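Local coordinates for sawadee homeodomain homolog 1 (Arabidopsis thaliana, PDB 4IUP), which binds methylated histone H3 tails through its SAWADEE domain, associates with RNA polymerase IV and is required for RNA-directed DNA methylation and silencing, at residues A[64-68]-A[102-107]; A[71-77]-A[91-97]; A[79-83]-A[115-120]; A[106-111]-A[123-129]. The protein carries 2 engineered substitutions. All coordinates share one frame; numbering follows the deposited sequence.

Contact 1: residues A[64-68]-A[102-107]; sequences EPSEC and HDHARC. With ZN (zinc ion), chain D.
The zinc site of the SAWADEE domain is closed here by two loops, with Cys68 coming from 64-68 and His102 and Cys107 from 102-107; Cys109, two residues past Cys107 in the same loop, completes a set of three cysteines and one histidine. Cys68 SG and Cys107 SG each lie 2.4 Å from the zinc ion, and His102 binds it through NE2 at 2.5 Å. The imidazole is met at its edge, in its plane, by two groups of 64-68: Cys68 SG sits beside NE2, and the carbonyl oxygen Pro65 O approaches CE1 at 3.4 Å. One ring face lies on the backbone of its own loop, with Cys107 CA 3.5 Å above the plane and over the centre. SG of Cys107 stands anti to the backbone N (chi1 170°), which carries the sulfur to the metal; CB itself faces Pro65. The pyrrolidine ring of Pro65 fills the angle between the loops: its CB and CG press on the His104 carbonyl, with CB 3.3 Å from His104 O, while CB also approaches the Cys107 side chain. No direct hydrogen bond joins the segments; a water takes the N-H of Ser66 and donates to His104 O, both at 2.9 Å. Asp103 shapes the second loop as an Asx turn, its OD1 accepting from Ala105 N. With the link made by metal, a proline wedge and one water, the two loops probably depend on zinc for their mutual placement, and the ion is likely to offset much of the thiolate charge gathered around it.

Contact 2: residues A[71-77]-A[91-97]; sequences VNVGDLM and DGHVMNI. Engineered in segment 71-77: Met77 (natural residue Leu). Engineered in segment 91-97: Met95 (natural residue Leu).
Gly74 N gives the shortest hydrogen bond between the segments, a nearly straight one to Val94 O at 2.8 Å, N-H...O angle 176°. Gly74 belongs to a type II turn running from Asn72 to Asp75, closed by Asp75 N to Asn72 O and tied a second time by Asn72 N to Asp75 OD2. From the end of that turn Asp75 O accepts Val94 N in the carbonyl plane. Farther on the pairing becomes regular and antiparallel: Leu76 and His93 form a non-hydrogen-bonded pair, and Met77 and Gly92 a hydrogen-bonded one, with Met77 N to Gly92 O at 2.9 Å. On the face bearing Leu76 and His93, Leu76 CD1 lies over the imidazole, 4.2 Å from its centroid and 28° off the ring normal, while Gly74 O meets CD2 at the ring edge, in plane. Replacing His93 with an alanine removes the ring, and Leu76 CD1 would probably lose its aromatic floor, with a gap left beside Gly74 O. Toward the interior, Val94 CG2 touches both Val71 CG1 and CG of Met77, an engineered selenomethionine, the latter at 3.7 Å. Ile97 CG1 is anti to the carbonyl carbon (chi1 -54°), and the extended chain beyond it brings CD1 to 3.4 Å from Val71 O. The segments thus form the open end of the hairpin of strands 76-83 and 86-98, flanked by strand 110-115, where Phe111 packs on Val71 and Ile97, and by strand 129-131, which meets Met77.

Contact 3: residues A[79-83]-A[115-120]; sequences CFQER and YELDNT
Tyr115, Arg83 and Gln81 carry this contact. The amide of Gln81 stands almost upright on the phenol ring, the two planes 82° apart, and OE1 lies over the ring centre, 3.1 Å above the plane of Tyr115. CG of Gln81 is anti to the backbone N (chi1 -174°) and the chain runs on extended, which lays CB and CG by the hydroxyl end, CG 3.6 Å from Tyr115 CZ, before the oxygen arrives over the middle. Cys79 CB adds an apolar touch to Tyr115 CE1, and the phenol OH bonds to Glu122 outside the segments. Gln81 OE1 also lies over one face of the Arg83 guanidinium, 3.4 Å above its plane and offset toward the rim. Cys79, Gln81 and Arg83, alternate residues of the strand, all point toward 115-120; consistent with the tudor-like, SH3-clan fold of the SAWADEE domain, strand 76-83 packs on the turn joining strands 110-115 and 121-124. Arg83 reaches that turn with its extended chain and uses two N-H groups in its own plane. NH1 meets Asp118 OD2 on the syn side at 2.8 Å as a salt bridge, and NH2 donates to Thr120 OG1 at 2.6 Å. A methionine in place of Arg83 would probably leave the Asp118 carboxylate without its charged mate and take a donor from Thr120. Asp118 OD1 accepts both Thr120 N, as an Asx turn, and Thr120 OG1 at 2.7 Å, the donors arriving from the same face of the carboxylate.

Contact 4: residues A[106-111]-A[123-129]; sequences RCNCVF and SLGLERI. With ZN (zinc ion), chain D.
Phe111 and Leu124 form an antiparallel hydrogen-bonded pair, with Phe111 N to Leu124 O and Leu124 N to Phe111 O both 2.8 Å, after which 123-129 turns through Gly125 into a short 3-10 segment at 126-127. The Phe111 ring is met by 123-129 at one face and along part of its rim. Ile129 CD1 lies over one face, 3.9 Å from the centroid and 21° off the normal; Leu124 O sits at the ring edge, in plane, and Leu126 CD1 touches CE2. Ile129 CG1 is wedged between its backbone N and carbonyl carbon (chi1 63°), and the chain then runs out straight, bringing the methyl over the ring. Leu126 divides its branches: while CD1 meets Phe111, CD2 packs on Cys107 CB at 3.6 Å, lining the apolar side of the metal site. Where the backbones part, waters bridge them: one accepts from Leu126 N at 2.8 Å and lies within bonding distance of the Cys107 and Cys109 carbonyls, and two more are within reach of both Cys107 O and Glu127 OE1, though not every such bond can form at once. At the surface Arg106 NH2 makes a long ion pair with Glu127 OE1, 3.9 Å away and well out of the guanidinium plane. Cys109 N donates to Cys107 SG at 3.4 Å, and both sulfurs bind zinc. The arrangement is the open end of a beta hairpin, strands 110-115 and 121-124, led into by a Cys-X-Cys pair that supplies two of the four ligands of the zinc site, probably a structural one.

Contact 1 is a surface contact held by metal, while contacts 2, 3 and 4 are partly buried. Contacts 1 and 4 share Arg106 and Cys107 and the zinc ion, and Leu126 of contact 4 packs against Pro65 and Cys68, so apolar packing adjoins the metal site. Phe111 carries this packing on into contact 2. Contacts 2 and 3 both use strand 76-83: the former ties it to its hairpin partner by backbone bonds, the latter carries it to a turn through an arginine salt bridge. Leu124 packs on Cys79 and Tyr115, joining contacts 3 and 4, whereas contacts 1 and 3 do not touch, their centres about 24 Å apart.

Contact 1: residues A[64-68]-A[102-107]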
# COMPACT_ATOMS: atom_id res chain seq x y z
N GLU A 64 4.54 -13.98 -1.33
CA GLU A 64 5.48 -14.93 -1.94
C GLU A 64 4.82 -15.70 -3.09
O GLU A 64 3.61 -15.93 -3.07
CB GLU A 64 6.05 -15.88 -0.89
CG GLU A 64 6.88 -15.20 0.21
CD GLU A 64 8.05 -14.37 -0.33
OE1 GLU A 64 8.80 -14.87 -1.20
OE2 GLU A 64 8.21 -13.21 0.12
N PRO A 65 5.61 -16.12 -4.10
CA PRO A 65 4.99 -16.80 -5.24
C PRO A 65 4.10 -18.00 -4.87
O PRO A 65 3.05 -18.18 -5.49
CB PRO A 65 6.19 -17.25 -6.08
CG PRO A 65 7.25 -16.25 -5.75
CD PRO A 65 7.06 -15.93 -4.30
N SER A 66 4.49 -18.77 -3.86
CA SER A 66 3.74 -19.96 -3.43
C SER A 66 2.38 -19.63 -2.81
O SER A 66 1.54 -20.52 -2.65
CB SER A 66 4.57 -20.79 -2.45
OG SER A 66 4.77 -20.07 -1.24
N GLU A 67 2.16 -18.36 -2.48
CA GLU A 67 0.89 -17.93 -1.88
C GLU A 67 0.11 -16.93 -2.73
O GLU A 67 -0.77 -16.24 -2.22
CB GLU A 67 1.11 -17.39 -0.46
CG GLU A 67 2.10 -16.23 -0.39
CD GLU A 67 2.32 -15.69 1.02
OE1 GLU A 67 1.61 -16.11 1.96
OE2 GLU A 67 3.21 -14.83 1.18
N CYS A 68 0.39 -16.86 -4.03
CA CYS A 68 -0.30 -15.92 -4.92
C CYS A 68 -1.80 -16.22 -5.03
O CYS A 68 -2.57 -15.38 -5.49
CB CYS A 68 0.34 -15.87 -6.31
SG CYS A 68 0.02 -17.31 -7.34
N HIS A 102 3.33 -21.50 -13.06
CA HIS A 102 4.59 -21.19 -12.38
C HIS A 102 4.75 -21.99 -11.09
O HIS A 102 3.79 -22.59 -10.59
CB HIS A 102 4.70 -19.68 -12.09
CG HIS A 102 3.98 -19.24 -10.85
ND1 HIS A 102 4.48 -19.48 -9.59
CD2 HIS A 102 2.82 -18.57 -10.68
CE1 HIS A 102 3.65 -18.98 -8.69
NE2 HIS A 102 2.64 -18.41 -9.33
N ASP A 103 5.97 -21.98 -10.56
CA ASP A 103 6.29 -22.68 -9.32
C ASP A 103 6.52 -21.69 -8.18
O ASP A 103 6.06 -20.54 -8.24
CB ASP A 103 7.49 -23.63 -9.51
CG ASP A 103 8.81 -22.90 -9.78
OD1 ASP A 103 8.87 -21.65 -9.76
OD2 ASP A 103 9.83 -23.59 -10.01
N HIS A 104 7.24 -22.14 -7.16
CA HIS A 104 7.55 -21.38 -5.94
C HIS A 104 8.54 -20.22 -6.16
O HIS A 104 8.66 -19.33 -5.31
CB HIS A 104 8.18 -22.34 -4.94
CG HIS A 104 9.41 -23.02 -5.47
ND1 HIS A 104 9.35 -24.20 -6.19
CD2 HIS A 104 10.71 -22.66 -5.45
CE1 HIS A 104 10.57 -24.54 -6.57
NE2 HIS A 104 11.42 -23.62 -6.13
N ALA A 105 9.26 -20.25 -7.28
CA ALA A 105 10.37 -19.33 -7.51
C ALA A 105 9.94 -17.92 -7.91
O ALA A 105 10.57 -16.93 -7.52
CB ALA A 105 11.34 -19.89 -8.55
N ARG A 106 8.87 -17.84 -8.70
CA ARG A 106 8.46 -16.59 -9.33
C ARG A 106 7.02 -16.70 -9.78
O ARG A 106 6.65 -17.65 -10.47
CB ARG A 106 9.34 -16.30 -10.55
CG ARG A 106 9.01 -15.02 -11.31
CD ARG A 106 9.85 -13.90 -10.77
NE ARG A 106 9.66 -12.60 -11.42
CZ ARG A 106 10.03 -11.46 -10.86
NH1 ARG A 106 10.59 -11.48 -9.66
NH2 ARG A 106 9.84 -10.30 -11.48
N CYS A 107 6.20 -15.73 -9.40
CA CYS A 107 4.82 -15.69 -9.87
C CYS A 107 4.75 -14.93 -11.19
O CYS A 107 5.31 -13.84 -11.30
CB CYS A 107 3.92 -15.06 -8.81
SG CYS A 107 2.25 -14.69 -9.37
ZN ZN D . 0.89 -16.63 -9.43
O HOH W 1 7.22 -18.89 -2.83

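Contact 2: residues A[71-77]-A[91-97]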
# COMPACT_ATOMS: atom_id res chain seq x y z
N VAL A 71 -4.33 -13.84 -3.12
CA VAL A 71 -4.73 -12.57 -3.72
C VAL A 71 -5.96 -12.83 -4.60
O VAL A 71 -5.91 -13.66 -5.52
CB VAL A 71 -3.59 -11.95 -4.56
CG1 VAL A 71 -4.00 -10.60 -5.12
CG2 VAL A 71 -2.32 -11.82 -3.71
N ASN A 72 -7.05 -12.12 -4.31
CA ASN A 72 -8.31 -12.32 -5.01
C ASN A 72 -8.89 -11.02 -5.56
O ASN A 72 -8.59 -9.94 -5.05
CB ASN A 72 -9.33 -12.98 -4.08
CG ASN A 72 -8.93 -14.39 -3.69
OD1 ASN A 72 -8.78 -15.27 -4.54
ND2 ASN A 72 -8.77 -14.61 -2.39
N VAL A 73 -9.69 -11.14 -6.62
CA VAL A 73 -10.48 -10.02 -7.14
C VAL A 73 -11.24 -9.38 -5.98
O VAL A 73 -11.83 -10.09 -5.14
CB VAL A 73 -11.45 -10.49 -8.26
CG1 VAL A 73 -12.46 -9.39 -8.61
CG2 VAL A 73 -10.67 -10.91 -9.50
N GLY A 74 -11.20 -8.05 -5.91
CA GLY A 74 -11.81 -7.30 -4.80
C GLY A 74 -10.84 -6.90 -3.70
O GLY A 74 -11.13 -5.99 -2.91
N ASP A 75 -9.68 -7.56 -3.63
CA ASP A 75 -8.70 -7.28 -2.58
C ASP A 75 -8.10 -5.89 -2.70
O ASP A 75 -7.76 -5.43 -3.80
CB ASP A 75 -7.56 -8.30 -2.57
CG ASP A 75 -7.96 -9.64 -1.96
OD1 ASP A 75 -9.10 -9.78 -1.46
OD2 ASP A 75 -7.12 -10.55 -1.98
N LEU A 76 -7.96 -5.23 -1.55
CA LEU A 76 -7.18 -4.00 -1.46
C LEU A 76 -5.69 -4.36 -1.40
O LEU A 76 -5.28 -5.19 -0.58
CB LEU A 76 -7.59 -3.19 -0.22
CG LEU A 76 -6.74 -1.98 0.17
CD1 LEU A 76 -6.91 -0.85 -0.85
CD2 LEU A 76 -7.11 -1.51 1.57
N MSE A 77 -4.90 -3.75 -2.28
CA MSE A 77 -3.45 -3.98 -2.32
C MSE A 77 -2.73 -2.64 -2.28
O MSE A 77 -3.25 -1.64 -2.79
CB MSE A 77 -3.03 -4.70 -3.61
CG MSE A 77 -3.80 -5.96 -3.94
SE MSE A 77 -3.60 -7.37 -2.62
CE MSE A 77 -1.79 -7.98 -3.06
N ASP A 91 -2.80 2.78 -3.07
CA ASP A 91 -3.86 1.77 -2.92
C ASP A 91 -4.58 1.50 -4.23
O ASP A 91 -4.90 2.43 -4.98
CB ASP A 91 -4.86 2.19 -1.84
CG ASP A 91 -4.34 1.95 -0.43
OD1 ASP A 91 -3.30 1.28 -0.28
OD2 ASP A 91 -4.98 2.43 0.52
N GLY A 92 -4.83 0.23 -4.49
CA GLY A 92 -5.62 -0.18 -5.64
C GLY A 92 -6.44 -1.40 -5.28
O GLY A 92 -6.22 -2.02 -4.24
N HIS A 93 -7.40 -1.75 -6.13
CA HIS A 93 -8.18 -2.96 -5.93
C HIS A 93 -7.98 -3.89 -7.11
O HIS A 93 -7.97 -3.44 -8.25
CB HIS A 93 -9.66 -2.64 -5.72
CG HIS A 93 -9.95 -2.01 -4.40
ND1 HIS A 93 -9.92 -0.65 -4.21
CD2 HIS A 93 -10.24 -2.56 -3.20
CE1 HIS A 93 -10.20 -0.38 -2.94
NE2 HIS A 93 -10.39 -1.52 -2.31
N VAL A 94 -7.83 -5.18 -6.84
CA VAL A 94 -7.65 -6.16 -7.91
C VAL A 94 -8.98 -6.33 -8.65
O VAL A 94 -10.00 -6.63 -8.03
CB VAL A 94 -7.19 -7.52 -7.36
CG1 VAL A 94 -7.04 -8.53 -8.50
CG2 VAL A 94 -5.88 -7.38 -6.59
N MSE A 95 -8.95 -6.12 -9.97
CA MSE A 95 -10.15 -6.19 -10.81
C MSE A 95 -10.25 -7.51 -11.56
O MSE A 95 -11.34 -8.00 -11.84
CB MSE A 95 -10.16 -5.04 -11.83
CG MSE A 95 -9.96 -3.66 -11.24
SE MSE A 95 -11.21 -3.24 -9.81
CE MSE A 95 -12.86 -3.17 -10.86
N ASN A 96 -9.09 -8.08 -11.89
CA ASN A 96 -9.00 -9.25 -12.75
C ASN A 96 -7.66 -9.92 -12.49
O ASN A 96 -6.67 -9.24 -12.23
CB ASN A 96 -9.08 -8.83 -14.22
CG ASN A 96 -8.92 -9.98 -15.18
OD1 ASN A 96 -7.84 -10.21 -15.72
ND2 ASN A 96 -10.00 -10.73 -15.38
N ILE A 97 -7.63 -11.25 -12.56
CA ILE A 97 -6.38 -12.00 -12.44
C ILE A 97 -6.25 -13.01 -13.58
O ILE A 97 -7.11 -13.88 -13.74
CB ILE A 97 -6.26 -12.74 -11.08
CG1 ILE A 97 -6.47 -11.77 -9.91
CG2 ILE A 97 -4.90 -13.45 -10.95
CD1 ILE A 97 -6.68 -12.46 -8.57

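Contact 3: residues A[79-83]-A[115-120]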
# COMPACT_ATOMS: atom_id res chain seq x y z
N CYS A 79 0.14 -0.90 -4.09
CA CYS A 79 0.69 -1.13 -5.43
C CYS A 79 1.80 -0.16 -5.78
O CYS A 79 1.69 1.04 -5.53
CB CYS A 79 -0.42 -1.00 -6.48
SG CYS A 79 -1.85 -2.01 -6.18
N PHE A 80 2.86 -0.69 -6.37
CA PHE A 80 3.96 0.13 -6.85
C PHE A 80 3.60 0.76 -8.19
O PHE A 80 3.57 0.08 -9.22
CB PHE A 80 5.25 -0.68 -6.95
CG PHE A 80 6.46 0.13 -7.31
CD1 PHE A 80 6.90 1.16 -6.48
CD2 PHE A 80 7.17 -0.13 -8.48
CE1 PHE A 80 8.03 1.91 -6.80
CE2 PHE A 80 8.30 0.63 -8.82
CZ PHE A 80 8.73 1.64 -7.98
N GLN A 81 3.32 2.07 -8.15
CA GLN A 81 2.84 2.81 -9.31
C GLN A 81 3.96 3.69 -9.85
O GLN A 81 4.29 4.73 -9.26
CB GLN A 81 1.63 3.67 -8.91
CG GLN A 81 0.92 4.40 -10.07
CD GLN A 81 -0.06 5.44 -9.57
OE1 GLN A 81 -1.27 5.18 -9.46
NE2 GLN A 81 0.44 6.61 -9.24
N GLU A 82 4.54 3.26 -10.96
CA GLU A 82 5.66 3.98 -11.58
C GLU A 82 5.19 4.67 -12.86
O GLU A 82 4.70 4.01 -13.78
CB GLU A 82 6.81 3.01 -11.86
CG GLU A 82 8.08 3.69 -12.37
CD GLU A 82 9.30 2.79 -12.30
OE1 GLU A 82 9.18 1.57 -12.56
OE2 GLU A 82 10.39 3.32 -12.00
N ARG A 83 5.34 5.99 -12.90
CA ARG A 83 4.91 6.80 -14.04
C ARG A 83 5.92 7.90 -14.28
O ARG A 83 6.19 8.69 -13.37
CB ARG A 83 3.54 7.44 -13.77
CG ARG A 83 2.40 6.47 -13.73
CD ARG A 83 1.12 7.12 -13.25
NE ARG A 83 0.02 6.17 -13.32
CZ ARG A 83 -1.20 6.37 -12.85
NH1 ARG A 83 -1.52 7.52 -12.27
NH2 ARG A 83 -2.11 5.42 -12.97
N TYR A 115 -6.55 1.87 -9.45
CA TYR A 115 -6.09 2.77 -8.41
C TYR A 115 -7.23 3.55 -7.79
O TYR A 115 -8.09 4.09 -8.49
CB TYR A 115 -5.01 3.72 -8.94
CG TYR A 115 -3.74 2.99 -9.27
CD1 TYR A 115 -2.95 2.43 -8.25
CD2 TYR A 115 -3.32 2.83 -10.59
CE1 TYR A 115 -1.78 1.75 -8.54
CE2 TYR A 115 -2.14 2.15 -10.89
CZ TYR A 115 -1.39 1.61 -9.86
OH TYR A 115 -0.22 0.94 -10.15
N GLU A 116 -7.23 3.60 -6.48
CA GLU A 116 -8.30 4.20 -5.76
C GLU A 116 -8.45 5.71 -6.05
O GLU A 116 -9.54 6.18 -6.28
CB GLU A 116 -8.09 3.90 -4.29
CG GLU A 116 -9.33 3.91 -3.48
CD GLU A 116 -9.08 3.68 -2.04
OE1 GLU A 116 -8.26 4.42 -1.45
OE2 GLU A 116 -9.69 2.77 -1.49
N LEU A 117 -7.34 6.44 -6.09
CA LEU A 117 -7.36 7.90 -6.21
C LEU A 117 -7.83 8.44 -7.56
O LEU A 117 -8.80 9.20 -7.62
CB LEU A 117 -5.98 8.50 -5.85
CG LEU A 117 -5.81 10.02 -5.99
CD1 LEU A 117 -6.55 10.77 -4.88
CD2 LEU A 117 -4.33 10.39 -6.00
N ASP A 118 -7.14 8.06 -8.63
CA ASP A 118 -7.42 8.63 -9.96
C ASP A 118 -8.18 7.67 -10.86
O ASP A 118 -8.40 7.96 -12.04
CB ASP A 118 -6.12 9.10 -10.63
CG ASP A 118 -5.11 7.97 -10.82
OD1 ASP A 118 -5.49 6.78 -10.77
OD2 ASP A 118 -3.92 8.29 -11.02
N ASN A 119 -8.52 6.52 -10.31
CA ASN A 119 -9.38 5.55 -10.93
C ASN A 119 -8.81 4.88 -12.19
O ASN A 119 -9.51 4.22 -12.91
CB ASN A 119 -10.68 6.24 -11.25
CG ASN A 119 -11.81 5.29 -11.32
OD1 ASN A 119 -11.80 4.27 -10.67
ND2 ASN A 119 -12.80 5.63 -12.12
N THR A 120 -7.52 5.06 -12.41
CA THR A 120 -6.83 4.48 -13.56
C THR A 120 -6.52 3.01 -13.32
O THR A 120 -6.54 2.55 -12.17
CB THR A 120 -5.53 5.23 -13.88
OG1 THR A 120 -4.66 5.20 -12.74
CG2 THR A 120 -5.81 6.68 -14.27

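Contact 4: residues A[106-111]-A[123-129]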
# COMPACT_ATOMS: atom_id res chain seq x y z
N ARG A 106 8.87 -17.84 -8.70
CA ARG A 106 8.46 -16.59 -9.33
C ARG A 106 7.02 -16.70 -9.78
O ARG A 106 6.65 -17.65 -10.47
CB ARG A 106 9.34 -16.30 -10.55
CG ARG A 106 9.01 -15.02 -11.31
CD ARG A 106 9.85 -13.90 -10.77
NE ARG A 106 9.66 -12.60 -11.42
CZ ARG A 106 10.03 -11.46 -10.86
NH1 ARG A 106 10.59 -11.48 -9.66
NH2 ARG A 106 9.84 -10.30 -11.48
N CYS A 107 6.20 -15.73 -9.40
CA CYS A 107 4.82 -15.69 -9.87
C CYS A 107 4.75 -14.93 -11.19
O CYS A 107 5.31 -13.84 -11.30
CB CYS A 107 3.92 -15.06 -8.81
SG CYS A 107 2.25 -14.69 -9.37
N ASN A 108 4.08 -15.52 -12.18
CA ASN A 108 3.83 -14.86 -13.47
C ASN A 108 2.35 -14.58 -13.73
O ASN A 108 1.93 -14.35 -14.87
CB ASN A 108 4.47 -15.64 -14.64
CG ASN A 108 3.91 -17.05 -14.82
OD1 ASN A 108 3.03 -17.48 -14.06
ND2 ASN A 108 4.41 -17.76 -15.82
N CYS A 109 1.54 -14.61 -12.67
CA CYS A 109 0.15 -14.18 -12.75
C CYS A 109 0.10 -12.68 -13.01
O CYS A 109 1.02 -11.93 -12.61
CB CYS A 109 -0.62 -14.55 -11.48
SG CYS A 109 -0.68 -16.33 -11.13
N VAL A 110 -0.95 -12.23 -13.71
CA VAL A 110 -1.12 -10.81 -14.03
C VAL A 110 -2.35 -10.26 -13.30
O VAL A 110 -3.47 -10.75 -13.49
CB VAL A 110 -1.24 -10.56 -15.56
CG1 VAL A 110 -1.37 -9.07 -15.86
CG2 VAL A 110 -0.04 -11.14 -16.30
N PHE A 111 -2.13 -9.24 -12.48
CA PHE A 111 -3.18 -8.66 -11.66
C PHE A 111 -3.53 -7.29 -12.23
O PHE A 111 -2.69 -6.39 -12.22
CB PHE A 111 -2.71 -8.53 -10.20
CG PHE A 111 -2.24 -9.83 -9.59
CD1 PHE A 111 -3.12 -10.64 -8.87
CD2 PHE A 111 -0.92 -10.24 -9.74
CE1 PHE A 111 -2.69 -11.84 -8.31
CE2 PHE A 111 -0.47 -11.45 -9.19
CZ PHE A 111 -1.36 -12.25 -8.47
N SER A 123 -1.88 -3.22 -15.31
CA SER A 123 -1.57 -4.62 -15.13
C SER A 123 -0.25 -4.77 -14.38
O SER A 123 0.79 -4.31 -14.85
CB SER A 123 -1.52 -5.34 -16.48
OG SER A 123 -2.80 -5.36 -17.07
N LEU A 124 -0.29 -5.42 -13.21
CA LEU A 124 0.88 -5.57 -12.35
C LEU A 124 1.19 -7.03 -12.06
O LEU A 124 0.29 -7.88 -12.02
CB LEU A 124 0.69 -4.81 -11.03
CG LEU A 124 0.56 -3.28 -11.10
CD1 LEU A 124 0.27 -2.70 -9.72
CD2 LEU A 124 1.82 -2.65 -11.66
N GLY A 125 2.47 -7.32 -11.86
CA GLY A 125 2.88 -8.62 -11.38
C GLY A 125 2.88 -8.64 -9.86
O GLY A 125 2.78 -7.59 -9.20
N LEU A 126 3.02 -9.84 -9.30
CA LEU A 126 3.05 -10.01 -7.85
C LEU A 126 4.17 -9.19 -7.21
O LEU A 126 4.05 -8.74 -6.07
CB LEU A 126 3.20 -11.50 -7.48
CG LEU A 126 2.87 -11.85 -6.02
CD1 LEU A 126 1.39 -11.61 -5.74
CD2 LEU A 126 3.26 -13.29 -5.71
N GLU A 127 5.24 -8.97 -7.96
CA GLU A 127 6.43 -8.28 -7.44
C GLU A 127 6.23 -6.77 -7.23
O GLU A 127 7.11 -6.10 -6.71
CB GLU A 127 7.65 -8.56 -8.34
CG GLU A 127 7.71 -7.76 -9.65
CD GLU A 127 6.73 -8.21 -10.73
OE1 GLU A 127 6.15 -9.31 -10.63
OE2 GLU A 127 6.55 -7.44 -11.71
N ARG A 128 5.07 -6.25 -7.65
CA ARG A 128 4.75 -4.84 -7.47
C ARG A 128 3.52 -4.59 -6.60
O ARG A 128 3.01 -3.48 -6.53
CB ARG A 128 4.59 -4.14 -8.83
CG ARG A 128 5.88 -4.10 -9.62
CD ARG A 128 5.94 -2.99 -10.67
NE ARG A 128 7.28 -2.99 -11.26
CZ ARG A 128 7.87 -1.95 -11.85
NH1 ARG A 128 7.26 -0.78 -11.96
NH2 ARG A 128 9.10 -2.10 -12.33
N ILE A 129 3.04 -5.64 -5.93
CA ILE A 129 1.86 -5.50 -5.08
C ILE A 129 2.09 -6.11 -3.70
O ILE A 129 2.79 -7.12 -3.56
CB ILE A 129 0.57 -6.04 -5.77
CG1 ILE A 129 0.67 -7.55 -6.04
CG2 ILE A 129 0.26 -5.28 -7.07
CD1 ILE A 129 -0.61 -8.14 -6.65
ZN ZN D . 0.89 -16.63 -9.43
O HOH W 2 3.19 -12.01 -11.06
O HOH W 3 6.43 -12.06 -9.68
O HOH W 4 5.40 -11.09 -12.68